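Side-chain contacts in fatty acid CoA ligase (Marinactinospora thermotolerans, PDB 6SQ8), which belongs to the ANL superfamily of AMP-binding enzymes, with a large AMP-binding domain followed by a small C-terminal domain, and holds adenosine monophosphate: residues A283-R286 with V292-Q295; D311-A314 with L318-A321; W249-A254 with A275-S280; S187-G192 with H242-P247. All coordinates share one frame; numbering follows the deposited sequence.

In the fold
All four contacts lie in the AMP-binding part of the chain. Contacts 1 and 4 are buried and both reach the parallel strands that include 242-245, 269-273 and 293-299. Contact 1 is purely apolar across its two segments, whereas contact 4 turns on a histidine bonded to the last carbonyl of a helix. Contacts 2 and 3 are only partly buried. Contact 2 folds one loop on itself, leucine methyls against backbone oxygens; contact 3 rests on a tyrosine hydroxyl. Helix 279-289 serves both contacts 1 and 3, and these two also touch adenosine monophosphate. Helix 247-255, used in contact 3, directly follows strand 242-245 of contact 4. Contacts 2 and 4 do not touch.

Contact 1: residues A283-R286 with V292-Q295; sequences AAAR and VLMQ. With AMP (adenosine monophosphate), chain G.
Leu293 points from the start of strand 293-299 toward helix 279-289, where one of its two methyl branches does most of the work. CD2 lies against the backbone at Arg286, 3.7 Å from Arg286 N, and touches the methyl group of the preceding residue, with Ala285 CB and Leu293 CD2 4.0 Å apart. Arg286 and Leu293 run past each other in opposite directions. Arg286 CG lies opposite its backbone N (chi1 178°), and a bend at chi2 (52°) turns CD toward the strand, placing Arg286 CD 4.1 Å from Leu293 CB. The guanidinium turns away from Leu293, and Arg286 NE is hydrogen-bonded to the carbonyl O of Pro310. Helix 247-255 closes in on both Ala285 and Leu293 through Leu250.

Two residues along, Gln295 takes no part in this packing but extends its chain to the nucleotide. Its OE1 accepts a hydrogen bond from AMP N6 at 3.3 Å, with an N-H...O angle of 156°. NE2 of the same amide is bonded to Tyr272 OH, so that both ends are held and the rotation of the amide is fixed with its oxygen toward the adenine. Strand 269-273, helix 279-289 and strand 293-299 form a beta-alpha-beta crossover of the ANL fold, whose second strand here leads from the hydrophobic core into the adenine site.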
loop_
_atom_site.group_PDB
_atom_site.type_symbol
_atom_site.label_atom_id
_atom_site.label_comp_id
_atom_site.label_asym_id
_atom_site.label_seq_id
_atom_site.Cartn_x
_atom_site.Cartn_y
_atom_site.Cartn_z
ATOM N N ALA A 283 0.360 19.934 3.219
ATOM C CA ALA A 283 -0.280 21.250 3.259
ATOM C C ALA A 283 -0.085 21.951 1.903
ATOM O O ALA A 283 -1.016 22.539 1.363
ATOM C CB ALA A 283 0.260 22.075 4.409
ATOM N N ALA A 284 1.136 21.872 1.373
ATOM C CA ALA A 284 1.467 22.497 0.113
ATOM C C ALA A 284 0.653 21.852 -1.005
ATOM O O ALA A 284 0.123 22.544 -1.858
ATOM C CB ALA A 284 2.937 22.381 -0.177
ATOM N N ALA A 285 0.583 20.521 -0.994
ATOM C CA ALA A 285 -0.198 19.785 -1.987
ATOM C C ALA A 285 -1.690 20.144 -1.878
ATOM O O ALA A 285 -2.355 20.321 -2.893
ATOM C CB ALA A 285 0.038 18.314 -1.829
ATOM N N ARG A 286 -2.183 20.296 -0.648
ATOM C CA ARG A 286 -3.586 20.603 -0.443
ATOM C C ARG A 286 -3.946 21.973 -1.053
ATOM O O ARG A 286 -5.027 22.149 -1.587
ATOM C CB ARG A 286 -3.939 20.566 1.046
ATOM C CG ARG A 286 -5.392 20.917 1.340
ATOM C CD ARG A 286 -6.378 20.093 0.530
ATOM N NE ARG A 286 -7.763 20.457 0.778
ATOM C CZ ARG A 286 -8.388 21.541 0.290
ATOM N NH1 ARG A 286 -7.782 22.350 -0.563
ATOM N NH2 ARG A 286 -9.614 21.813 0.697
ATOM N N VAL A 292 -9.431 17.814 -3.297
ATOM C CA VAL A 292 -9.491 16.471 -3.829
ATOM C C VAL A 292 -8.545 15.540 -3.067
ATOM O O VAL A 292 -8.561 14.354 -3.314
ATOM C CB VAL A 292 -9.195 16.469 -5.336
ATOM C CG1 VAL A 292 -10.197 17.312 -6.087
ATOM C CG2 VAL A 292 -7.799 16.946 -5.662
ATOM N N LEU A 293 -7.771 16.052 -2.118
ATOM C CA LEU A 293 -6.756 15.276 -1.436
ATOM C C LEU A 293 -7.411 14.373 -0.397
ATOM O O LEU A 293 -8.175 14.835 0.428
ATOM C CB LEU A 293 -5.750 16.209 -0.761
ATOM C CG LEU A 293 -4.299 15.932 -1.123
ATOM C CD1 LEU A 293 -4.072 16.186 -2.590
ATOM C CD2 LEU A 293 -3.359 16.780 -0.304
ATOM N N MET A 294 -7.072 13.084 -0.457
ATOM C CA MET A 294 -7.475 12.112 0.534
ATOM C C MET A 294 -6.287 11.197 0.867
ATOM O O MET A 294 -5.659 10.614 -0.033
ATOM C CB MET A 294 -8.631 11.256 0.015
ATOM C CG MET A 294 -8.948 10.075 0.913
ATOM S SD MET A 294 -10.494 9.249 0.502
ATOM C CE MET A 294 -11.679 10.295 1.340
ATOM N N GLN A 295 -6.037 11.027 2.170
ATOM C CA GLN A 295 -5.050 10.096 2.649
ATOM C C GLN A 295 -5.762 8.785 3.024
ATOM O O GLN A 295 -6.918 8.802 3.433
ATOM C CB GLN A 295 -4.276 10.710 3.815
ATOM C CG GLN A 295 -2.905 10.089 4.038
ATOM C CD GLN A 295 -2.267 10.558 5.317
ATOM O OE1 GLN A 295 -2.250 9.810 6.281
ATOM N NE2 GLN A 295 -1.796 11.803 5.347
HETATM P P AMP G . 3.203 -2.846 5.875
HETATM O O1P AMP G . 1.881 -3.289 5.317
HETATM O O2P AMP G . 3.623 -3.559 7.168
HETATM O O3P AMP G . 4.260 -2.830 4.792
HETATM O "O5'" AMP G . 2.935 -1.270 6.241
HETATM C "C5'" AMP G . 2.151 -0.766 7.341
HETATM C "C4'" AMP G . 2.781 0.460 7.995
HETATM O "O4'" AMP G . 3.002 1.527 7.084
HETATM C "C3'" AMP G . 1.882 1.059 9.039
HETATM O "O3'" AMP G . 2.249 0.440 10.239
HETATM C "C2'" AMP G . 2.126 2.566 9.040
HETATM O "O2'" AMP G . 3.066 3.088 10.009
HETATM C "C1'" AMP G . 2.660 2.808 7.639
HETATM N N9 AMP G . 1.609 3.500 6.846
HETATM C C8 AMP G . 0.836 2.989 5.858
HETATM N N7 AMP G . -0.012 3.939 5.379
HETATM C C5 AMP G . 0.219 5.073 6.077
HETATM C C6 AMP G . -0.325 6.454 6.099
HETATM N N6 AMP G . -1.290 6.834 5.254
HETATM N N1 AMP G . 0.202 7.318 6.987
HETATM C C2 AMP G . 1.191 6.945 7.847
HETATM N N3 AMP G . 1.735 5.709 7.899
HETATM C C4 AMP G . 1.292 4.765 7.045
#

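Contact 2: residues D311-A314 with L318-A321; sequences DDHA and LLTA
Leu318 overlaps the backbone carbonyl of Asp312, with both its CB and its CD1 3.6 Å from Asp312 O. The two side chains meet at a slant, and the leucine methyl also reaches the root of the aspartate, Leu318 CD1 lying 3.9 Å from Asp312 CB. With chi2 extended (-176°), that CD1 is brought alongside CB and OD1 of Asp312, whose carboxylate is turned to other partners: OD2 is hydrogen-bonded to Thr309 N, and OD1 makes a weak bond to His389 NE2. The neighbouring pair meets in a similar way. Leu319 CD2 comes to 3.9 Å from His313 O and, at 4.3 Å from His313 CD2, approaches the imidazole obliquely.

Both segments belong to the connection between the antiparallel strands 303-308 and 321-325. A short 3-10 turn at 312-313 opens it, with Ala314 N bonded to Asp311 O at 3.2 Å. A type I beta turn from Leu318 to Ala321 closes it, and there Ala321 N is bonded to Leu318 O at 2.9 Å. Between these two turns, leucine methyls lie against the peptide oxygens of Asp312 and His313. The imidazole of His313 is held at two places, ND1 by the carbonyl O of Thr309 and NE2 by Tyr272 OH. Beyond the loop, helix 279-289 packs on the same two residues, Val282 touching both His313 and Leu319.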
loop_
_atom_site.group_PDB
_atom_site.type_symbol
_atom_site.label_atom_id
_atom_site.label_comp_id
_atom_site.label_asym_id
_atom_site.label_seq_id
_atom_site.Cartn_x
_atom_site.Cartn_y
_atom_site.Cartn_z
ATOM N N ASP A 311 -11.670 17.806 3.169
ATOM C CA ASP A 311 -12.056 18.860 4.118
ATOM C C ASP A 311 -11.210 18.733 5.389
ATOM O O ASP A 311 -10.901 19.749 5.995
ATOM C CB ASP A 311 -13.539 18.825 4.481
ATOM C CG ASP A 311 -14.507 19.173 3.369
ATOM O OD1 ASP A 311 -14.067 19.689 2.317
ATOM O OD2 ASP A 311 -15.709 18.924 3.585
ATOM N N ASP A 312 -10.849 17.502 5.791
ATOM C CA ASP A 312 -9.936 17.280 6.916
ATOM C C ASP A 312 -8.582 17.956 6.641
ATOM O O ASP A 312 -7.960 18.463 7.559
ATOM C CB ASP A 312 -9.689 15.789 7.193
ATOM C CG ASP A 312 -10.887 14.979 7.670
ATOM O OD1 ASP A 312 -11.735 15.561 8.363
ATOM O OD2 ASP A 312 -10.923 13.754 7.374
ATOM N N HIS A 313 -8.128 17.939 5.378
ATOM C CA HIS A 313 -6.823 18.485 4.953
ATOM C C HIS A 313 -6.782 20.022 5.042
ATOM O O HIS A 313 -5.740 20.642 4.820
ATOM C CB HIS A 313 -6.517 18.081 3.504
ATOM C CG HIS A 313 -5.865 16.757 3.317
ATOM N ND1 HIS A 313 -6.579 15.588 3.265
ATOM C CD2 HIS A 313 -4.570 16.428 3.112
ATOM C CE1 HIS A 313 -5.745 14.590 3.062
ATOM N NE2 HIS A 313 -4.515 15.073 2.969
ATOM N N ALA A 314 -7.930 20.651 5.314
ATOM C CA ALA A 314 -8.033 22.090 5.402
ATOM C C ALA A 314 -7.954 22.536 6.869
ATOM O O ALA A 314 -8.240 23.678 7.160
ATOM C CB ALA A 314 -9.318 22.541 4.748
ATOM N N LEU A 318 -4.859 18.555 11.620
ATOM C CA LEU A 318 -5.099 17.190 11.168
ATOM C C LEU A 318 -4.052 16.724 10.150
ATOM O O LEU A 318 -4.125 15.580 9.671
ATOM C CB LEU A 318 -6.496 17.131 10.547
ATOM C CG LEU A 318 -7.642 17.447 11.495
ATOM C CD1 LEU A 318 -8.963 17.250 10.779
ATOM C CD2 LEU A 318 -7.567 16.585 12.742
ATOM N N LEU A 319 -3.086 17.568 9.798
ATOM C CA LEU A 319 -2.079 17.171 8.818
ATOM C C LEU A 319 -1.127 16.122 9.397
ATOM O O LEU A 319 -0.372 15.554 8.676
ATOM C CB LEU A 319 -1.321 18.414 8.351
ATOM C CG LEU A 319 -2.128 19.386 7.499
ATOM C CD1 LEU A 319 -1.313 20.630 7.216
ATOM C CD2 LEU A 319 -2.574 18.737 6.206
ATOM N N THR A 320 -1.193 15.867 10.703
ATOM C CA THR A 320 -0.411 14.808 11.318
ATOM C C THR A 320 -1.267 13.557 11.548
ATOM O O THR A 320 -0.813 12.623 12.214
ATOM C CB THR A 320 0.186 15.269 12.650
ATOM O OG1 THR A 320 -0.850 15.767 13.510
ATOM C CG2 THR A 320 1.253 16.319 12.431
ATOM N N ALA A 321 -2.487 13.540 10.989
ATOM C CA ALA A 321 -3.451 12.482 11.227
ATOM C C ALA A 321 -3.619 11.598 9.988
ATOM O O ALA A 321 -3.312 11.992 8.866
ATOM C CB ALA A 321 -4.773 13.075 11.612
#

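Contact 3: residues W249-A254 with A275-S280; sequences WLYQLA and APAVPS. With AMP (adenosine monophosphate), chain G.
Helix 247-255 and the loop that runs into helix 279-289 keep their backbones well apart, the nearest alpha carbons, those of Tyr251 and Val278, being 9.3 Å from each other, so a single long side chain has to span the gap. Tyr251 does so. Its CG sits beside its own backbone N (chi1 -42°), which sends the phenol toward the loop, and the side chains of Tyr251 and Val278 cross at about a right angle. The hydroxyl arrives beside the backbone, where Val278 N donates to Tyr251 OH at 2.8 Å in a nearly straight bond, with an N-H...O angle of 173°.

Ala277 CA and Val278 CB lie beside the same oxygen. The valine carbon also reaches the end of the ring, with Val278 CB 4.2 Å from Tyr251 CZ, so the phenol is gripped by a polar bond and by apolar contact with the same residue. Val278 occupies the N-cap position of helix 279-289. The tyrosine thereby ties the loop down just where that helix starts, while Thr417 of helix 409-418 also touches the valine side chain.

Upstream, the same loop reaches the nucleotide: Pro276 CA is 3.6 Å from AMP C2, and Ala275 O lies equally near AMP N1. This loop, leading from strand 269-273 into helix 279-289, forms part of the wall of the adenine pocket, consistent with the nucleotide-binding site of ANL enzymes.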
loop_
_atom_site.group_PDB
_atom_site.type_symbol
_atom_site.label_atom_id
_atom_site.label_comp_id
_atom_site.label_asym_id
_atom_site.label_seq_id
_atom_site.Cartn_x
_atom_site.Cartn_y
_atom_site.Cartn_z
ATOM N N TRP A 249 5.182 10.795 -4.447
ATOM C CA TRP A 249 4.621 11.055 -5.773
ATOM C C TRP A 249 3.635 12.226 -5.706
ATOM O O TRP A 249 3.556 13.036 -6.620
ATOM C CB TRP A 249 3.943 9.807 -6.363
ATOM C CG TRP A 249 4.816 8.601 -6.488
ATOM C CD1 TRP A 249 6.144 8.502 -6.190
ATOM C CD2 TRP A 249 4.416 7.301 -6.956
ATOM N NE1 TRP A 249 6.592 7.228 -6.425
ATOM C CE2 TRP A 249 5.555 6.472 -6.902
ATOM C CE3 TRP A 249 3.209 6.755 -7.399
ATOM C CZ2 TRP A 249 5.519 5.133 -7.285
ATOM C CZ3 TRP A 249 3.179 5.434 -7.777
ATOM C CH2 TRP A 249 4.315 4.632 -7.713
ATOM N N LEU A 250 2.854 12.283 -4.629
ATOM C CA LEU A 250 1.969 13.387 -4.414
ATOM C C LEU A 250 2.782 14.673 -4.472
ATOM O O LEU A 250 2.435 15.590 -5.206
ATOM C CB LEU A 250 1.295 13.268 -3.048
ATOM C CG LEU A 250 0.444 14.473 -2.680
ATOM C CD1 LEU A 250 -0.691 14.666 -3.677
ATOM C CD2 LEU A 250 -0.091 14.345 -1.274
ATOM N N TYR A 251 3.859 14.724 -3.687
ATOM C CA TYR A 251 4.646 15.947 -3.589
ATOM C C TYR A 251 5.191 16.302 -4.981
ATOM O O TYR A 251 5.089 17.456 -5.388
ATOM C CB TYR A 251 5.753 15.856 -2.527
ATOM C CG TYR A 251 5.393 15.197 -1.218
ATOM C CD1 TYR A 251 4.157 15.371 -0.609
ATOM C CD2 TYR A 251 6.321 14.392 -0.575
ATOM C CE1 TYR A 251 3.849 14.742 0.593
ATOM C CE2 TYR A 251 6.032 13.765 0.629
ATOM C CZ TYR A 251 4.793 13.935 1.217
ATOM O OH TYR A 251 4.547 13.286 2.394
ATOM N N GLN A 252 5.732 15.316 -5.713
ATOM C CA GLN A 252 6.285 15.550 -7.046
ATOM C C GLN A 252 5.215 16.096 -7.995
ATOM O O GLN A 252 5.493 16.967 -8.800
ATOM C CB GLN A 252 6.861 14.273 -7.646
ATOM C CG GLN A 252 8.226 13.905 -7.091
ATOM C CD GLN A 252 8.702 12.588 -7.644
ATOM O OE1 GLN A 252 8.975 11.662 -6.887
ATOM N NE2 GLN A 252 8.803 12.507 -8.965
ATOM N N LEU A 253 4.000 15.556 -7.915
ATOM C CA LEU A 253 2.917 15.973 -8.794
ATOM C C LEU A 253 2.493 17.405 -8.447
ATOM O O LEU A 253 2.375 18.251 -9.319
ATOM C CB LEU A 253 1.755 14.991 -8.631
ATOM C CG LEU A 253 0.612 15.119 -9.631
ATOM C CD1 LEU A 253 1.061 14.785 -11.029
ATOM C CD2 LEU A 253 -0.506 14.178 -9.242
ATOM N N ALA A 254 2.276 17.660 -7.157
ATOM C CA ALA A 254 1.767 18.944 -6.666
ATOM C C ALA A 254 2.749 20.094 -6.949
ATOM O O ALA A 254 2.344 21.224 -7.195
ATOM C CB ALA A 254 1.470 18.829 -5.195
ATOM N N ALA A 275 2.874 5.208 3.426
ATOM C CA ALA A 275 4.086 5.689 4.082
ATOM C C ALA A 275 3.739 6.947 4.872
ATOM O O ALA A 275 2.768 7.632 4.541
ATOM C CB ALA A 275 5.147 5.947 3.030
ATOM N N PRO A 276 4.530 7.313 5.907
ATOM C CA PRO A 276 4.225 8.500 6.701
ATOM C C PRO A 276 4.353 9.738 5.805
ATOM O O PRO A 276 5.245 9.807 4.962
ATOM C CB PRO A 276 5.254 8.493 7.844
ATOM C CG PRO A 276 5.848 7.095 7.812
ATOM C CD PRO A 276 5.768 6.662 6.361
ATOM N N ALA A 277 3.416 10.673 5.984
ATOM C CA ALA A 277 3.336 11.864 5.172
ATOM C C ALA A 277 4.102 12.981 5.879
ATOM O O ALA A 277 4.154 13.025 7.100
ATOM C CB ALA A 277 1.896 12.227 4.937
ATOM N N VAL A 278 4.710 13.862 5.094
ATOM C CA VAL A 278 5.360 15.048 5.598
ATOM C C VAL A 278 4.318 16.158 5.653
ATOM O O VAL A 278 3.901 16.667 4.614
ATOM C CB VAL A 278 6.560 15.410 4.710
ATOM C CG1 VAL A 278 7.187 16.734 5.081
ATOM C CG2 VAL A 278 7.612 14.328 4.760
ATOM N N PRO A 279 3.835 16.535 6.856
ATOM C CA PRO A 279 2.723 17.480 6.989
ATOM C C PRO A 279 2.828 18.756 6.158
ATOM O O PRO A 279 1.850 19.172 5.575
ATOM C CB PRO A 279 2.729 17.823 8.479
ATOM C CG PRO A 279 3.206 16.541 9.111
ATOM C CD PRO A 279 4.270 16.020 8.159
ATOM N N SER A 280 4.019 19.344 6.109
ATOM C CA SER A 280 4.240 20.618 5.419
ATOM C C SER A 280 4.101 20.419 3.906
ATOM O O SER A 280 3.668 21.332 3.192
ATOM C CB SER A 280 5.579 21.226 5.779
ATOM O OG SER A 280 6.651 20.380 5.384
HETATM P P AMP G . 3.203 -2.846 5.875
HETATM O O1P AMP G . 1.881 -3.289 5.317
HETATM O O2P AMP G . 3.623 -3.559 7.168
HETATM O O3P AMP G . 4.260 -2.830 4.792
HETATM O "O5'" AMP G . 2.935 -1.270 6.241
HETATM C "C5'" AMP G . 2.151 -0.766 7.341
HETATM C "C4'" AMP G . 2.781 0.460 7.995
HETATM O "O4'" AMP G . 3.002 1.527 7.084
HETATM C "C3'" AMP G . 1.882 1.059 9.039
HETATM O "O3'" AMP G . 2.249 0.440 10.239
HETATM C "C2'" AMP G . 2.126 2.566 9.040
HETATM O "O2'" AMP G . 3.066 3.088 10.009
HETATM C "C1'" AMP G . 2.660 2.808 7.639
HETATM N N9 AMP G . 1.609 3.500 6.846
HETATM C C8 AMP G . 0.836 2.989 5.858
HETATM N N7 AMP G . -0.012 3.939 5.379
HETATM C C5 AMP G . 0.219 5.073 6.077
HETATM C C6 AMP G . -0.325 6.454 6.099
HETATM N N6 AMP G . -1.290 6.834 5.254
HETATM N N1 AMP G . 0.202 7.318 6.987
HETATM C C2 AMP G . 1.191 6.945 7.847
HETATM N N3 AMP G . 1.735 5.709 7.899
HETATM C C4 AMP G . 1.292 4.765 7.045
#

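Contact 4: residues S187-G192 with H242-P247; sequences SMYGRG and HVFLAP
His242 reaches from the first residue of its strand to the last turn of helix 175-189 and donates from NE2 to Tyr189 O, at 2.7 Å and almost straight (173°). The oxygen lies in the plane of the imidazole, at its edge. The donor approaches at a C=O...N angle of 132° and is tilted from the carbonyl plane.

A chi1 of -64° on His242, which sets CG beside its own backbone N, directs the ring at the helix end. Tyr189 has the same kind of first torsion, and its CB lies beside the NE2-CD2 side of the imidazole, 3.6 Å from His242 CD2, the two side chains running askew. The phenol continues toward Phe244, whose CD2 edge faces Tyr189 OH at 4.5 Å; that hydroxyl is weakly bonded to Asn296 ND2. Phe244 itself touches the bound 1-ethanoyl-9H-pyrido[3,4-b]indole-3-carboxylic acid. Gly190, with positive phi, then takes the chain out of the helix.

Trp194 and Phe196 meet the imidazole with their rings. Strand 242-245 runs parallel between strands 195-198 and 269-273, with helix 175-189 packed against it through Tyr189 and helix 205-215 touching both Tyr189 and Phe244 through Leu209.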
loop_
_atom_site.group_PDB
_atom_site.type_symbol
_atom_site.label_atom_id
_atom_site.label_comp_id
_atom_site.label_asym_id
_atom_site.label_seq_id
_atom_site.Cartn_x
_atom_site.Cartn_y
_atom_site.Cartn_z
ATOM N N SER A 187 -17.065 3.904 0.354
ATOM C CA SER A 187 -17.325 4.811 1.446
ATOM C C SER A 187 -16.286 5.943 1.434
ATOM O O SER A 187 -16.634 7.068 1.703
ATOM C CB SER A 187 -17.458 4.056 2.740
ATOM O OG SER A 187 -16.363 4.213 3.614
ATOM N N MET A 188 -15.049 5.656 1.028
ATOM C CA MET A 188 -13.961 6.649 0.929
ATOM C C MET A 188 -14.079 7.480 -0.355
ATOM O O MET A 188 -13.863 8.670 -0.301
ATOM C CB MET A 188 -12.592 5.964 0.884
ATOM C CG MET A 188 -12.231 5.241 2.113
ATOM S SD MET A 188 -10.507 4.676 2.088
ATOM C CE MET A 188 -10.585 3.252 1.027
ATOM N N TYR A 189 -14.325 6.824 -1.493
ATOM C CA TYR A 189 -14.009 7.362 -2.821
ATOM C C TYR A 189 -15.237 7.931 -3.549
ATOM O O TYR A 189 -15.094 8.579 -4.589
ATOM C CB TYR A 189 -13.345 6.300 -3.697
ATOM C CG TYR A 189 -12.065 5.712 -3.154
ATOM C CD1 TYR A 189 -11.273 6.389 -2.237
ATOM C CD2 TYR A 189 -11.630 4.470 -3.580
ATOM C CE1 TYR A 189 -10.110 5.831 -1.734
ATOM C CE2 TYR A 189 -10.469 3.903 -3.084
ATOM C CZ TYR A 189 -9.703 4.586 -2.164
ATOM O OH TYR A 189 -8.561 4.012 -1.690
ATOM N N GLY A 190 -16.441 7.723 -3.003
ATOM C CA GLY A 190 -17.692 8.111 -3.665
ATOM C C GLY A 190 -18.360 6.910 -4.319
ATOM O O GLY A 190 -17.778 5.831 -4.430
ATOM N N ARG A 191 -19.631 7.063 -4.699
ATOM C CA ARG A 191 -20.263 6.116 -5.623
ATOM C C ARG A 191 -19.547 6.303 -6.968
ATOM O O ARG A 191 -19.088 7.433 -7.342
ATOM C CB ARG A 191 -21.776 6.312 -5.795
ATOM C CG ARG A 191 -22.602 6.356 -4.516
ATOM C CD ARG A 191 -23.298 5.052 -4.195
ATOM N NE ARG A 191 -24.065 5.134 -2.958
ATOM C CZ ARG A 191 -25.333 5.530 -2.872
ATOM N NH1 ARG A 191 -25.931 6.072 -3.920
ATOM N NH2 ARG A 191 -25.998 5.360 -1.740
ATOM N N GLY A 192 -19.415 5.183 -7.680
ATOM C CA GLY A 192 -18.880 5.170 -9.024
ATOM C C GLY A 192 -19.971 5.425 -10.054
ATOM O O GLY A 192 -21.100 5.681 -9.678
ATOM N N HIS A 242 -10.129 9.554 -10.132
ATOM C CA HIS A 242 -9.413 9.068 -8.992
ATOM C C HIS A 242 -8.009 8.688 -9.428
ATOM O O HIS A 242 -7.802 8.342 -10.599
ATOM C CB HIS A 242 -10.121 7.859 -8.386
ATOM C CG HIS A 242 -11.476 8.151 -7.828
ATOM N ND1 HIS A 242 -12.521 8.598 -8.622
ATOM C CD2 HIS A 242 -11.952 8.054 -6.568
ATOM C CE1 HIS A 242 -13.584 8.764 -7.867
ATOM N NE2 HIS A 242 -13.260 8.428 -6.603
ATOM N N VAL A 243 -7.076 8.773 -8.474
ATOM C CA VAL A 243 -5.723 8.289 -8.645
ATOM C C VAL A 243 -5.185 7.927 -7.259
ATOM O O VAL A 243 -5.565 8.532 -6.278
ATOM C CB VAL A 243 -4.830 9.327 -9.345
ATOM C CG1 VAL A 243 -4.770 10.623 -8.580
ATOM C CG2 VAL A 243 -3.422 8.807 -9.558
ATOM N N PHE A 244 -4.303 6.931 -7.217
ATOM C CA PHE A 244 -3.605 6.576 -6.012
ATOM C C PHE A 244 -2.102 6.752 -6.223
ATOM O O PHE A 244 -1.566 6.245 -7.203
ATOM C CB PHE A 244 -3.897 5.142 -5.583
ATOM C CG PHE A 244 -3.464 4.847 -4.165
ATOM C CD1 PHE A 244 -2.129 4.664 -3.848
ATOM C CD2 PHE A 244 -4.394 4.771 -3.143
ATOM C CE1 PHE A 244 -1.746 4.407 -2.539
ATOM C CE2 PHE A 244 -4.009 4.528 -1.836
ATOM C CZ PHE A 244 -2.685 4.351 -1.535
ATOM N N LEU A 245 -1.464 7.451 -5.269
ATOM C CA LEU A 245 -0.060 7.820 -5.296
ATOM C C LEU A 245 0.594 7.470 -3.961
ATOM O O LEU A 245 -0.055 7.553 -2.902
ATOM C CB LEU A 245 0.045 9.329 -5.509
ATOM C CG LEU A 245 -0.596 9.862 -6.773
ATOM C CD1 LEU A 245 -0.550 11.376 -6.770
ATOM C CD2 LEU A 245 0.108 9.308 -7.987
ATOM N N ALA A 246 1.881 7.100 -4.025
ATOM C CA ALA A 246 2.751 7.123 -2.857
ATOM C C ALA A 246 2.930 8.578 -2.444
ATOM O O ALA A 246 2.886 9.467 -3.291
ATOM C CB ALA A 246 4.084 6.486 -3.158
ATOM N N PRO A 247 3.104 8.875 -1.137
ATOM C CA PRO A 247 3.235 10.260 -0.693
ATOM C C PRO A 247 4.274 11.073 -1.473
ATOM O O PRO A 247 3.983 12.203 -1.845
ATOM C CB PRO A 247 3.609 10.094 0.781
ATOM C CG PRO A 247 2.921 8.809 1.187
ATOM C CD PRO A 247 3.108 7.918 -0.019
#